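Local coordinates for iron transport multicopper oxidase FET3 (Saccharomyces cerevisiae, PDB 1ZPU), which oxidises ferrous to ferric iron for high-affinity uptake through the permease FTR1, using four copper ions to reduce dioxygen to water, and also oxidises cuprous ions, at residues 312-317 with 448-453; 397-402 with 477-482; 325-328 with 332-335. One frame throughout, in Å; residues are numbered along the deposited sequence.

Contact 1: 312-317 with 448-453; sequences GEPDHV and VIRFKA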
ATOM      1  N   GLY A 312      13.715 -21.786  -4.956  1.00 69.50           N
ATOM      2  CA  GLY A 312      14.023 -23.025  -4.248  1.00 69.31           C
ATOM      3  C   GLY A 312      13.752 -22.928  -2.759  1.00 69.40           C
ATOM      4  O   GLY A 312      13.280 -21.901  -2.260  1.00 69.35           O
ATOM      5  N   GLU A 313      14.062 -23.995  -2.037  1.00 69.49           N
ATOM      6  CA  GLU A 313      13.775 -24.036  -0.605  1.00 69.68           C
ATOM      7  C   GLU A 313      14.290 -22.796   0.141  1.00 69.39           C
ATOM      8  O   GLU A 313      15.428 -22.371  -0.063  1.00 69.46           O
ATOM      9  CB  GLU A 313      14.267 -25.344   0.031  1.00 69.84           C
ATOM     10  CG  GLU A 313      13.465 -26.585  -0.400  1.00 71.11           C
ATOM     11  CD  GLU A 313      11.985 -26.532   0.007  1.00 72.83           C
ATOM     12  OE1 GLU A 313      11.614 -27.241   0.968  1.00 73.63           O
ATOM     13  OE2 GLU A 313      11.189 -25.791  -0.626  1.00 73.77           O
ATOM     14  N   PRO A 314      13.435 -22.210   0.996  1.00 69.14           N
ATOM     15  CA  PRO A 314      13.725 -20.965   1.706  1.00 69.05           C
ATOM     16  C   PRO A 314      14.867 -21.107   2.694  1.00 68.99           C
ATOM     17  O   PRO A 314      14.907 -22.074   3.453  1.00 68.97           O
ATOM     18  CB  PRO A 314      12.436 -20.689   2.490  1.00 68.98           C
ATOM     19  CG  PRO A 314      11.410 -21.592   1.922  1.00 69.14           C
ATOM     20  CD  PRO A 314      12.114 -22.756   1.354  1.00 69.05           C
ATOM     21  N   ASP A 315      15.776 -20.139   2.687  1.00 68.99           N
ATOM     22  CA  ASP A 315      16.868 -20.081   3.655  1.00 69.03           C
ATOM     23  C   ASP A 315      16.400 -19.504   4.983  1.00 68.99           C
ATOM     24  O   ASP A 315      16.987 -19.762   6.035  1.00 69.04           O
ATOM     25  CB  ASP A 315      18.000 -19.221   3.107  1.00 69.00           C
ATOM     26  CG  ASP A 315      18.571 -19.773   1.824  1.00 69.29           C
ATOM     27  OD1 ASP A 315      19.036 -20.934   1.836  1.00 69.87           O
ATOM     28  OD2 ASP A 315      18.550 -19.050   0.807  1.00 69.56           O
ATOM     29  N   HIS A 316      15.330 -18.727   4.919  1.00 68.89           N
ATOM     30  CA  HIS A 316      14.845 -17.985   6.054  1.00 68.81           C
ATOM     31  C   HIS A 316      13.322 -17.999   6.001  1.00 68.97           C
ATOM     32  O   HIS A 316      12.727 -17.469   5.057  1.00 69.15           O
ATOM     33  CB  HIS A 316      15.371 -16.548   5.959  1.00 68.53           C
ATOM     34  CG  HIS A 316      15.266 -15.768   7.231  1.00 68.13           C
ATOM     35  ND1 HIS A 316      14.466 -16.155   8.285  1.00 68.43           N
ATOM     36  CD2 HIS A 316      15.834 -14.598   7.602  1.00 67.93           C
ATOM     37  CE1 HIS A 316      14.560 -15.267   9.259  1.00 68.23           C
ATOM     38  NE2 HIS A 316      15.381 -14.310   8.867  1.00 68.51           N
ATOM     39  N   VAL A 317      12.691 -18.619   6.999  1.00 69.00           N
ATOM     40  CA  VAL A 317      11.224 -18.624   7.095  1.00 68.85           C
ATOM     41  C   VAL A 317      10.751 -17.737   8.236  1.00 68.81           C
ATOM     42  O   VAL A 317      11.140 -17.923   9.387  1.00 68.90           O
ATOM     43  CB  VAL A 317      10.637 -20.049   7.241  1.00 68.57           C
ATOM     44  CG1 VAL A 317       9.111 -20.000   7.326  1.00 68.27           C
ATOM     45  CG2 VAL A 317      11.064 -20.914   6.076  1.00 68.40           C
ATOM     46  N   VAL A 448       1.416 -17.631   1.693  1.00 68.99           N
ATOM     47  CA  VAL A 448       2.858 -17.821   1.710  1.00 68.73           C
ATOM     48  C   VAL A 448       3.448 -17.113   0.503  1.00 68.81           C
ATOM     49  O   VAL A 448       3.034 -17.340  -0.639  1.00 68.91           O
ATOM     50  CB  VAL A 448       3.264 -19.315   1.703  1.00 68.62           C
ATOM     51  CG1 VAL A 448       4.763 -19.457   1.848  1.00 68.58           C
ATOM     52  CG2 VAL A 448       2.589 -20.069   2.814  1.00 68.12           C
ATOM     53  N   ILE A 449       4.408 -16.238   0.775  1.00 68.78           N
ATOM     54  CA  ILE A 449       5.111 -15.509  -0.265  1.00 68.76           C
ATOM     55  C   ILE A 449       6.596 -15.765  -0.150  1.00 68.90           C
ATOM     56  O   ILE A 449       7.099 -16.037   0.940  1.00 69.12           O
ATOM     57  CB  ILE A 449       4.844 -13.993  -0.198  1.00 68.64           C
ATOM     58  CG1 ILE A 449       5.219 -13.437   1.182  1.00 68.78           C
ATOM     59  CG2 ILE A 449       3.401 -13.701  -0.521  1.00 68.12           C
ATOM     60  CD1 ILE A 449       5.231 -11.913   1.246  1.00 69.24           C
ATOM     61  N   ARG A 450       7.289 -15.688  -1.284  1.00 69.05           N
ATOM     62  CA  ARG A 450       8.735 -15.865  -1.338  1.00 68.96           C
ATOM     63  C   ARG A 450       9.391 -14.802  -2.200  1.00 69.02           C
ATOM     64  O   ARG A 450       8.833 -14.375  -3.216  1.00 69.02           O
ATOM     65  CB  ARG A 450       9.093 -17.249  -1.874  1.00 68.90           C
ATOM     66  CG  ARG A 450       8.938 -18.344  -0.863  1.00 68.65           C
ATOM     67  CD  ARG A 450       9.536 -19.611  -1.387  1.00 68.82           C
ATOM     68  NE  ARG A 450       8.825 -20.754  -0.840  1.00 69.11           N
ATOM     69  CZ  ARG A 450       8.952 -22.000  -1.270  1.00 69.32           C
ATOM     70  NH1 ARG A 450       9.778 -22.288  -2.265  1.00 69.68           N
ATOM     71  NH2 ARG A 450       8.245 -22.960  -0.700  1.00 69.38           N
ATOM     72  N   PHE A 451      10.583 -14.385  -1.780  1.00 69.00           N
ATOM     73  CA  PHE A 451      11.394 -13.423  -2.524  1.00 69.01           C
ATOM     74  C   PHE A 451      12.868 -13.587  -2.176  1.00 69.07           C
ATOM     75  O   PHE A 451      13.195 -14.123  -1.124  1.00 69.36           O
ATOM     76  CB  PHE A 451      10.929 -11.976  -2.268  1.00 68.74           C
ATOM     77  CG  PHE A 451      11.196 -11.478  -0.867  1.00 68.02           C
ATOM     78  CD1 PHE A 451      12.298 -10.676  -0.601  1.00 67.66           C
ATOM     79  CD2 PHE A 451      10.339 -11.797   0.177  1.00 66.92           C
ATOM     80  CE1 PHE A 451      12.539 -10.213   0.681  1.00 67.62           C
ATOM     81  CE2 PHE A 451      10.571 -11.330   1.456  1.00 66.65           C
ATOM     82  CZ  PHE A 451      11.669 -10.539   1.710  1.00 67.31           C
ATOM     83  N   LYS A 452      13.744 -13.121  -3.062  1.00 69.07           N
ATOM     84  CA  LYS A 452      15.186 -13.156  -2.846  1.00 69.00           C
ATOM     85  C   LYS A 452      15.651 -11.863  -2.184  1.00 68.89           C
ATOM     86  O   LYS A 452      15.274 -10.780  -2.608  1.00 69.02           O
ATOM     87  CB  LYS A 452      15.899 -13.333  -4.186  1.00 69.07           C
ATOM     88  CG  LYS A 452      17.341 -13.793  -4.071  1.00 69.56           C
ATOM     89  CD  LYS A 452      18.039 -13.690  -5.406  1.00 69.82           C
ATOM     90  CE  LYS A 452      19.412 -14.293  -5.341  1.00 69.80           C
ATOM     91  NZ  LYS A 452      20.047 -14.226  -6.676  1.00 70.51           N
ATOM     92  N   ALA A 453      16.469 -11.969  -1.148  1.00 68.81           N
ATOM     93  CA  ALA A 453      17.039 -10.776  -0.533  1.00 68.84           C
ATOM     94  C   ALA A 453      18.207 -10.263  -1.377  1.00 68.99           C
ATOM     95  O   ALA A 453      19.380 -10.490  -1.067  1.00 68.97           O
ATOM     96  CB  ALA A 453      17.467 -11.056   0.894  1.00 68.84           C
TER
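The guanidinium of Arg450 is at the centre of the contact, and Pro314 lies over one of its faces: Pro314 CG sits 3.9 Å from Arg450 NE, above the plane and displaced toward the rim of the group. Glu313 and the carbonyl of Gly312 approach it obliquely, at neither a clear face nor a clear edge. The site belongs to the third cupredoxin-like domain of this multicopper oxidase, where the loop leading into strand 316-326 passes over the side chain of a residue on strand 446-452. These two strands are not neighbours; strand 379-386 runs between them in the six-stranded sheet, and the nearest CA atoms, those of Pro314 and Arg450, are 7.8 Å apart. The link is therefore made by side chain rather than by sheet pairing. With CG anti to the carbonyl carbon (chi1 -78°) and the chain extended from CG to NE, Arg450 spans that gap and brings its head beneath the loop. Its main charge partner is on the intervening strand, where Glu381 forms a salt bridge with NE, while NH1 makes a weak hydrogen bond to the carbonyl of Tyr311. Glu313 adds charge at longer range. Its carboxylate plane is turned 63° from the guanidinium, and Glu313 OE2 stands well out of the guanidinium plane, so the attraction is electrostatic, without a directed N-H. The separation from Glu313 OE2 to Arg450 NH2 is 4.1 Å, whereas Gly312 O comes to 3.5 Å from Arg450 NH1.

Contact 2: 397-402 with 477-482; sequences HGHAFQ and LVEDPF. With CU1 (copper (I) ion), chain B.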
ATOM      1  N   HIS A 397       7.554  -3.545   1.150  1.00 69.13           N
ATOM      2  CA  HIS A 397       8.425  -2.537   0.542  1.00 69.02           C
ATOM      3  C   HIS A 397       9.645  -3.206  -0.089  1.00 69.11           C
ATOM      4  O   HIS A 397      10.061  -4.281   0.355  1.00 69.12           O
ATOM      5  CB  HIS A 397       8.894  -1.537   1.582  1.00 68.71           C
ATOM      6  CG  HIS A 397       7.840  -0.576   2.026  1.00 68.95           C
ATOM      7  ND1 HIS A 397       8.030   0.788   2.011  1.00 68.88           N
ATOM      8  CD2 HIS A 397       6.593  -0.776   2.517  1.00 69.75           C
ATOM      9  CE1 HIS A 397       6.945   1.384   2.470  1.00 69.68           C
ATOM     10  NE2 HIS A 397       6.057   0.458   2.784  1.00 69.03           N
ATOM     11  N   GLY A 398      10.193  -2.582  -1.135  1.00 69.02           N
ATOM     12  CA  GLY A 398      11.460  -3.009  -1.732  1.00 69.08           C
ATOM     13  C   GLY A 398      11.454  -4.216  -2.662  1.00 69.17           C
ATOM     14  O   GLY A 398      12.466  -4.514  -3.292  1.00 69.32           O
ATOM     15  N   HIS A 399      10.330  -4.919  -2.750  1.00 69.06           N
ATOM     16  CA  HIS A 399      10.244  -6.135  -3.559  1.00 69.07           C
ATOM     17  C   HIS A 399       8.862  -6.354  -4.174  1.00 69.15           C
ATOM     18  O   HIS A 399       7.842  -5.887  -3.652  1.00 69.43           O
ATOM     19  CB  HIS A 399      10.555  -7.372  -2.721  1.00 68.95           C
ATOM     20  CG  HIS A 399      11.894  -7.355  -2.060  1.00 69.15           C
ATOM     21  ND1 HIS A 399      13.046  -7.733  -2.709  1.00 69.66           N
ATOM     22  CD2 HIS A 399      12.258  -7.045  -0.793  1.00 69.70           C
ATOM     23  CE1 HIS A 399      14.066  -7.639  -1.875  1.00 70.51           C
ATOM     24  NE2 HIS A 399      13.614  -7.226  -0.704  1.00 69.49           N
ATOM     25  N   ALA A 400       8.843  -7.071  -5.288  1.00 69.06           N
ATOM     26  CA  ALA A 400       7.644  -7.749  -5.746  1.00 69.08           C
ATOM     27  C   ALA A 400       7.856  -9.229  -5.420  1.00 69.12           C
ATOM     28  O   ALA A 400       8.815  -9.841  -5.886  1.00 69.29           O
ATOM     29  CB  ALA A 400       7.455  -7.546  -7.229  1.00 68.88           C
ATOM     30  N   PHE A 401       6.983  -9.800  -4.601  1.00 69.07           N
ATOM     31  CA  PHE A 401       7.168 -11.177  -4.143  1.00 69.08           C
ATOM     32  C   PHE A 401       6.429 -12.203  -4.992  1.00 69.03           C
ATOM     33  O   PHE A 401       5.517 -11.860  -5.734  1.00 68.95           O
ATOM     34  CB  PHE A 401       6.724 -11.312  -2.690  1.00 69.21           C
ATOM     35  CG  PHE A 401       5.420 -10.656  -2.409  1.00 69.26           C
ATOM     36  CD1 PHE A 401       5.379  -9.420  -1.790  1.00 70.08           C
ATOM     37  CD2 PHE A 401       4.229 -11.264  -2.780  1.00 69.93           C
ATOM     38  CE1 PHE A 401       4.164  -8.790  -1.535  1.00 70.62           C
ATOM     39  CE2 PHE A 401       3.009 -10.651  -2.534  1.00 70.33           C
ATOM     40  CZ  PHE A 401       2.973  -9.412  -1.907  1.00 70.20           C
ATOM     41  N   GLN A 402       6.828 -13.462  -4.868  1.00 69.16           N
ATOM     42  CA  GLN A 402       6.106 -14.578  -5.486  1.00 69.44           C
ATOM     43  C   GLN A 402       5.008 -15.059  -4.545  1.00 69.32           C
ATOM     44  O   GLN A 402       5.277 -15.379  -3.385  1.00 69.41           O
ATOM     45  CB  GLN A 402       7.045 -15.754  -5.803  1.00 69.25           C
ATOM     46  CG  GLN A 402       8.231 -15.389  -6.678  1.00 69.79           C
ATOM     47  CD  GLN A 402       8.992 -16.593  -7.220  1.00 70.45           C
ATOM     48  OE1 GLN A 402       8.996 -17.670  -6.620  1.00 71.59           O
ATOM     49  NE2 GLN A 402       9.664 -16.405  -8.365  1.00 72.00           N
ATOM     50  N   LEU A 477      11.995  -5.468   7.980  1.00 68.58           N
ATOM     51  CA  LEU A 477      13.007  -6.330   7.378  1.00 68.64           C
ATOM     52  C   LEU A 477      14.286  -5.553   7.078  1.00 68.85           C
ATOM     53  O   LEU A 477      14.257  -4.572   6.347  1.00 69.26           O
ATOM     54  CB  LEU A 477      12.471  -6.948   6.089  1.00 68.10           C
ATOM     55  CG  LEU A 477      11.259  -7.872   6.212  1.00 68.36           C
ATOM     56  CD1 LEU A 477      10.921  -8.440   4.860  1.00 68.50           C
ATOM     57  CD2 LEU A 477      11.490  -9.011   7.197  1.00 68.54           C
ATOM     58  N   VAL A 478      15.403  -5.987   7.644  1.00 68.78           N
ATOM     59  CA  VAL A 478      16.687  -5.374   7.347  1.00 68.68           C
ATOM     60  C   VAL A 478      17.464  -6.336   6.451  1.00 68.90           C
ATOM     61  O   VAL A 478      17.928  -7.392   6.900  1.00 68.99           O
ATOM     62  CB  VAL A 478      17.475  -5.050   8.642  1.00 68.50           C
ATOM     63  CG1 VAL A 478      18.826  -4.449   8.319  1.00 68.14           C
ATOM     64  CG2 VAL A 478      16.688  -4.105   9.509  1.00 67.89           C
ATOM     65  N   GLU A 479      17.580  -5.968   5.179  1.00 68.94           N
ATOM     66  CA  GLU A 479      18.257  -6.777   4.174  1.00 69.19           C
ATOM     67  C   GLU A 479      19.758  -6.490   4.157  1.00 69.40           C
ATOM     68  O   GLU A 479      20.161  -5.336   4.024  1.00 69.70           O
ATOM     69  CB  GLU A 479      17.664  -6.445   2.826  1.00 69.24           C
ATOM     70  CG  GLU A 479      17.572  -7.597   1.871  1.00 69.81           C
ATOM     71  CD  GLU A 479      16.388  -7.440   0.934  1.00 70.38           C
ATOM     72  OE1 GLU A 479      15.262  -7.226   1.443  1.00 70.11           O
ATOM     73  OE2 GLU A 479      16.580  -7.523  -0.300  1.00 70.12           O
ATOM     74  N   ASP A 480      20.571  -7.544   4.241  1.00 69.41           N
ATOM     75  CA  ASP A 480      22.003  -7.445   4.581  1.00 69.55           C
ATOM     76  C   ASP A 480      22.502  -6.029   4.895  1.00 69.50           C
ATOM     77  O   ASP A 480      22.919  -5.291   4.002  1.00 69.41           O
ATOM     78  CB  ASP A 480      22.923  -8.171   3.572  1.00 69.65           C
ATOM     79  CG  ASP A 480      22.951  -7.509   2.215  1.00 69.68           C
ATOM     80  OD1 ASP A 480      21.955  -6.852   1.850  1.00 70.19           O
ATOM     81  OD2 ASP A 480      23.973  -7.652   1.511  1.00 69.80           O
ATOM     82  N   PRO A 481      22.444  -5.651   6.184  1.00 69.47           N
ATOM     83  CA  PRO A 481      22.898  -4.347   6.652  1.00 69.33           C
ATOM     84  C   PRO A 481      24.324  -4.037   6.218  1.00 69.27           C
ATOM     85  O   PRO A 481      24.667  -2.867   6.072  1.00 69.32           O
ATOM     86  CB  PRO A 481      22.831  -4.472   8.180  1.00 69.34           C
ATOM     87  CG  PRO A 481      22.706  -5.941   8.456  1.00 69.51           C
ATOM     88  CD  PRO A 481      21.946  -6.477   7.296  1.00 69.59           C
ATOM     89  N   PHE A 482      25.145  -5.064   6.008  1.00 69.10           N
ATOM     90  CA  PHE A 482      26.509  -4.833   5.532  1.00 69.08           C
ATOM     91  C   PHE A 482      26.514  -4.373   4.077  1.00 69.12           C
ATOM     92  O   PHE A 482      27.314  -3.520   3.698  1.00 69.18           O
ATOM     93  CB  PHE A 482      27.403  -6.063   5.730  1.00 68.80           C
ATOM     94  CG  PHE A 482      27.603  -6.446   7.175  1.00 68.47           C
ATOM     95  CD1 PHE A 482      27.507  -7.776   7.572  1.00 68.11           C
ATOM     96  CD2 PHE A 482      27.878  -5.481   8.141  1.00 68.04           C
ATOM     97  CE1 PHE A 482      27.685  -8.141   8.907  1.00 67.74           C
ATOM     98  CE2 PHE A 482      28.056  -5.837   9.474  1.00 67.92           C
ATOM     99  CZ  PHE A 482      27.957  -7.170   9.856  1.00 67.88           C
TER
HETATM  100 CU   CU1 B1002       4.312   1.058   3.860  1.00 87.41          CU
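His399 and Glu479 reach toward each other from opposite directions and meet with their flat groups nearly coplanar, the imidazole and carboxylate planes being 14° apart. The carboxylate lies at the ring's edge, and one hydrogen bond defines the approach: His399 NE2 donates to Glu479 OE1 over 2.7 Å, with an N-H...O angle of 165°. The acceptor uses its syn lone pair and lies close to the ring plane. The Glu479 chain bends at chi2 to bring the carboxylate to the ring edge, and chi3 (-52°) sets its plane close to that of the imidazole. Its second oxygen, OE2, accepts a hydrogen bond from the backbone N of Asn455, so the carboxylate is held at both oxygens. Trp459 packs edge-to-face with the His399 ring, and Phe451 also meets it, so aromatic rings border the polar pair. If ionised, the carboxylate would probably stabilise a positive charge on the imidazole. With an alanine in place of Glu479, the NE2 of His399 and the backbone N of Asn455 would probably lose their acceptor, and the imidazole would be freer to turn. Two residues before His399, His397 points to the copper, its NE2 2.1 Å from the ion, while its ND1 is hydrogen-bonded to Asp73. His107 and His462 complete that coordination. The His-carboxylate bond ties the loop after His397 to the end of strand 474-479, beside the multicopper-oxidase His-X-His motif whose His395 binds the type 2 copper and whose His397 binds a type 3 copper of the trinuclear cluster.

Contact 3: 325-328 with 332-335; sequences DNLK and NYAF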
ATOM      1  N   ASP A 325      -6.130  -7.638  19.464  1.00 69.50           N
ATOM      2  CA  ASP A 325      -6.355  -7.863  20.903  1.00 69.50           C
ATOM      3  C   ASP A 325      -6.222  -6.605  21.756  1.00 69.21           C
ATOM      4  O   ASP A 325      -5.554  -5.649  21.366  1.00 69.14           O
ATOM      5  CB  ASP A 325      -5.411  -8.932  21.443  1.00 69.61           C
ATOM      6  CG  ASP A 325      -5.919  -9.540  22.725  1.00 70.62           C
ATOM      7  OD1 ASP A 325      -5.109 -10.038  23.540  1.00 71.66           O
ATOM      8  OD2 ASP A 325      -7.150  -9.513  22.922  1.00 72.34           O
ATOM      9  N   ASN A 326      -6.857  -6.621  22.923  1.00 69.05           N
ATOM     10  CA  ASN A 326      -6.817  -5.488  23.857  1.00 69.02           C
ATOM     11  C   ASN A 326      -5.609  -5.525  24.793  1.00 68.95           C
ATOM     12  O   ASN A 326      -5.233  -6.585  25.295  1.00 69.01           O
ATOM     13  CB  ASN A 326      -8.117  -5.422  24.667  1.00 68.72           C
ATOM     14  CG  ASN A 326      -9.312  -5.037  23.816  1.00 68.86           C
ATOM     15  OD1 ASN A 326      -9.346  -3.958  23.228  1.00 69.26           O
ATOM     16  ND2 ASN A 326     -10.296  -5.924  23.737  1.00 69.13           N
ATOM     17  N   LEU A 327      -5.008  -4.362  25.026  1.00 68.94           N
ATOM     18  CA  LEU A 327      -3.907  -4.243  25.982  1.00 68.97           C
ATOM     19  C   LEU A 327      -4.320  -3.547  27.305  1.00 69.14           C
ATOM     20  O   LEU A 327      -5.485  -3.156  27.487  1.00 69.17           O
ATOM     21  CB  LEU A 327      -2.696  -3.544  25.333  1.00 68.86           C
ATOM     22  CG  LEU A 327      -1.914  -4.210  24.190  1.00 67.85           C
ATOM     23  CD1 LEU A 327      -0.745  -3.349  23.799  1.00 67.53           C
ATOM     24  CD2 LEU A 327      -1.413  -5.580  24.560  1.00 67.67           C
ATOM     25  N   LYS A 328      -3.357  -3.410  28.217  1.00 69.21           N
ATOM     26  CA  LYS A 328      -3.558  -2.841  29.560  1.00 69.18           C
ATOM     27  C   LYS A 328      -4.270  -1.482  29.567  1.00 69.19           C
ATOM     28  O   LYS A 328      -5.026  -1.168  30.496  1.00 69.21           O
ATOM     29  CB  LYS A 328      -2.199  -2.678  30.236  1.00 69.08           C
ATOM     30  CG  LYS A 328      -2.127  -3.246  31.615  1.00 69.37           C
ATOM     31  CD  LYS A 328      -0.952  -2.659  32.364  1.00 69.54           C
ATOM     32  CE  LYS A 328      -0.612  -3.498  33.572  1.00 69.51           C
ATOM     33  NZ  LYS A 328       0.513  -2.880  34.298  1.00 70.18           N
ATOM     34  N   ASN A 332      -7.634  -1.394  21.571  1.00 68.92           N
ATOM     35  CA  ASN A 332      -7.439  -2.568  20.737  1.00 68.80           C
ATOM     36  C   ASN A 332      -6.308  -2.399  19.712  1.00 68.71           C
ATOM     37  O   ASN A 332      -6.370  -1.527  18.845  1.00 68.72           O
ATOM     38  CB  ASN A 332      -8.754  -2.925  20.051  1.00 68.75           C
ATOM     39  CG  ASN A 332      -8.704  -4.262  19.361  1.00 68.80           C
ATOM     40  OD1 ASN A 332      -8.584  -4.338  18.135  1.00 68.92           O
ATOM     41  ND2 ASN A 332      -8.796  -5.329  20.140  1.00 68.76           N
ATOM     42  N   TYR A 333      -5.287  -3.246  19.827  1.00 68.61           N
ATOM     43  CA  TYR A 333      -4.126  -3.213  18.946  1.00 68.49           C
ATOM     44  C   TYR A 333      -4.100  -4.385  17.963  1.00 68.79           C
ATOM     45  O   TYR A 333      -4.840  -5.370  18.127  1.00 69.09           O
ATOM     46  CB  TYR A 333      -2.847  -3.205  19.779  1.00 68.03           C
ATOM     47  CG  TYR A 333      -2.607  -1.906  20.519  1.00 67.76           C
ATOM     48  CD1 TYR A 333      -2.938  -1.775  21.863  1.00 67.46           C
ATOM     49  CD2 TYR A 333      -2.051  -0.807  19.870  1.00 67.11           C
ATOM     50  CE1 TYR A 333      -2.709  -0.591  22.552  1.00 67.33           C
ATOM     51  CE2 TYR A 333      -1.827   0.380  20.539  1.00 67.53           C
ATOM     52  CZ  TYR A 333      -2.156   0.489  21.884  1.00 67.79           C
ATOM     53  OH  TYR A 333      -1.936   1.682  22.550  1.00 66.82           O
ATOM     54  N   ALA A 334      -3.251  -4.272  16.943  1.00 68.75           N
ATOM     55  CA  ALA A 334      -3.031  -5.348  15.984  1.00 68.69           C
ATOM     56  C   ALA A 334      -1.658  -5.977  16.195  1.00 68.82           C
ATOM     57  O   ALA A 334      -0.687  -5.279  16.497  1.00 68.93           O
ATOM     58  CB  ALA A 334      -3.151  -4.826  14.601  1.00 68.48           C
ATOM     59  N   PHE A 335      -1.578  -7.295  16.028  1.00 68.75           N
ATOM     60  CA  PHE A 335      -0.366  -8.029  16.361  1.00 68.72           C
ATOM     61  C   PHE A 335       0.165  -8.916  15.235  1.00 68.79           C
ATOM     62  O   PHE A 335      -0.593  -9.609  14.564  1.00 68.93           O
ATOM     63  CB  PHE A 335      -0.604  -8.899  17.598  1.00 68.37           C
ATOM     64  CG  PHE A 335      -0.912  -8.126  18.841  1.00 68.04           C
ATOM     65  CD1 PHE A 335      -2.209  -7.689  19.109  1.00 67.74           C
ATOM     66  CD2 PHE A 335       0.085  -7.860  19.768  1.00 67.54           C
ATOM     67  CE1 PHE A 335      -2.499  -6.982  20.269  1.00 66.62           C
ATOM     68  CE2 PHE A 335      -0.205  -7.154  20.933  1.00 66.58           C
ATOM     69  CZ  PHE A 335      -1.497  -6.719  21.177  1.00 66.68           C
TER
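This is a beta-hairpin contact at the margin of the third domain's six-stranded sheet, pairing the end of strand 316-326 with the outermost strand, 332-336. Two backbone bonds establish the antiparallel pairing. Asp325 and Tyr333 form a hydrogen-bonded pair: Asp325 N donates to Tyr333 O over 2.9 Å, and Tyr333 N returns a bond to Asp325 O, also 2.9 Å. Asn326 and Asn332 follow as a non-hydrogen-bonded pair, their CA atoms 4.3 Å apart, with side chains on the opposite face of the sheet from those of Asp325 and Tyr333. Their amide planes are turned 69° to each other, and the side chains cross rather than lie flat together. Asn332 has CG anti to its backbone nitrogen (chi1 -170°), which swings the amide back across the backbone of Asp325.

Beyond the paired residues, Leu327 touches two aromatic rings, one with each methyl branch. One branch, CD1, approaches Tyr333 CD1 at 3.3 Å, the leucine crossing the tyrosine side chain at about a right angle. The other branch, CD2, comes to Phe335 CZ at 3.6 Å, near the plane of that ring and at its edge. Asp325 O also meets that edge, 3.5 Å from Phe335 CE1, while Asp325 CB lies off the plane, 3.7 Å from Phe335 CE1. Thus one forked side chain bridges both aromatics, while Phe335 also borders Asp325.

Outside the pairing, Asn326 O accepts a hydrogen bond from His528 near the end of the chain, and Gln471 binds Asn332 O, linking the hairpin to the segment after helix 466-470. Tyr333 OH is hydrogen-bonded to Asn329, bringing the tyrosine's polar end back to the turn. Together the antiparallel bonds and this short connection make a beta hairpin that forms one margin of a cupredoxin-like sheet.

How the contacts relate
Contact 2 is buried, whereas contacts 1 and 3 are only partly so. Contacts 1 and 2 adjoin through neighbouring strands 446-452 and 401-406: their centres are 11 Å apart, and Arg450 O lies 2.8 Å from Gln402 N, a probable hydrogen bond. Contact 3 stands apart, its centre about 29 Å from contact 1 and 28 Å from contact 2, though contact 1 shares strand 316-326 with it, one at each end. The chemistry follows these places: an exposed loop laid over a buried arginine head, a directed polar bond in the interior beside copper ligands, and backbone pairing with apolar contacts at the sheet margin.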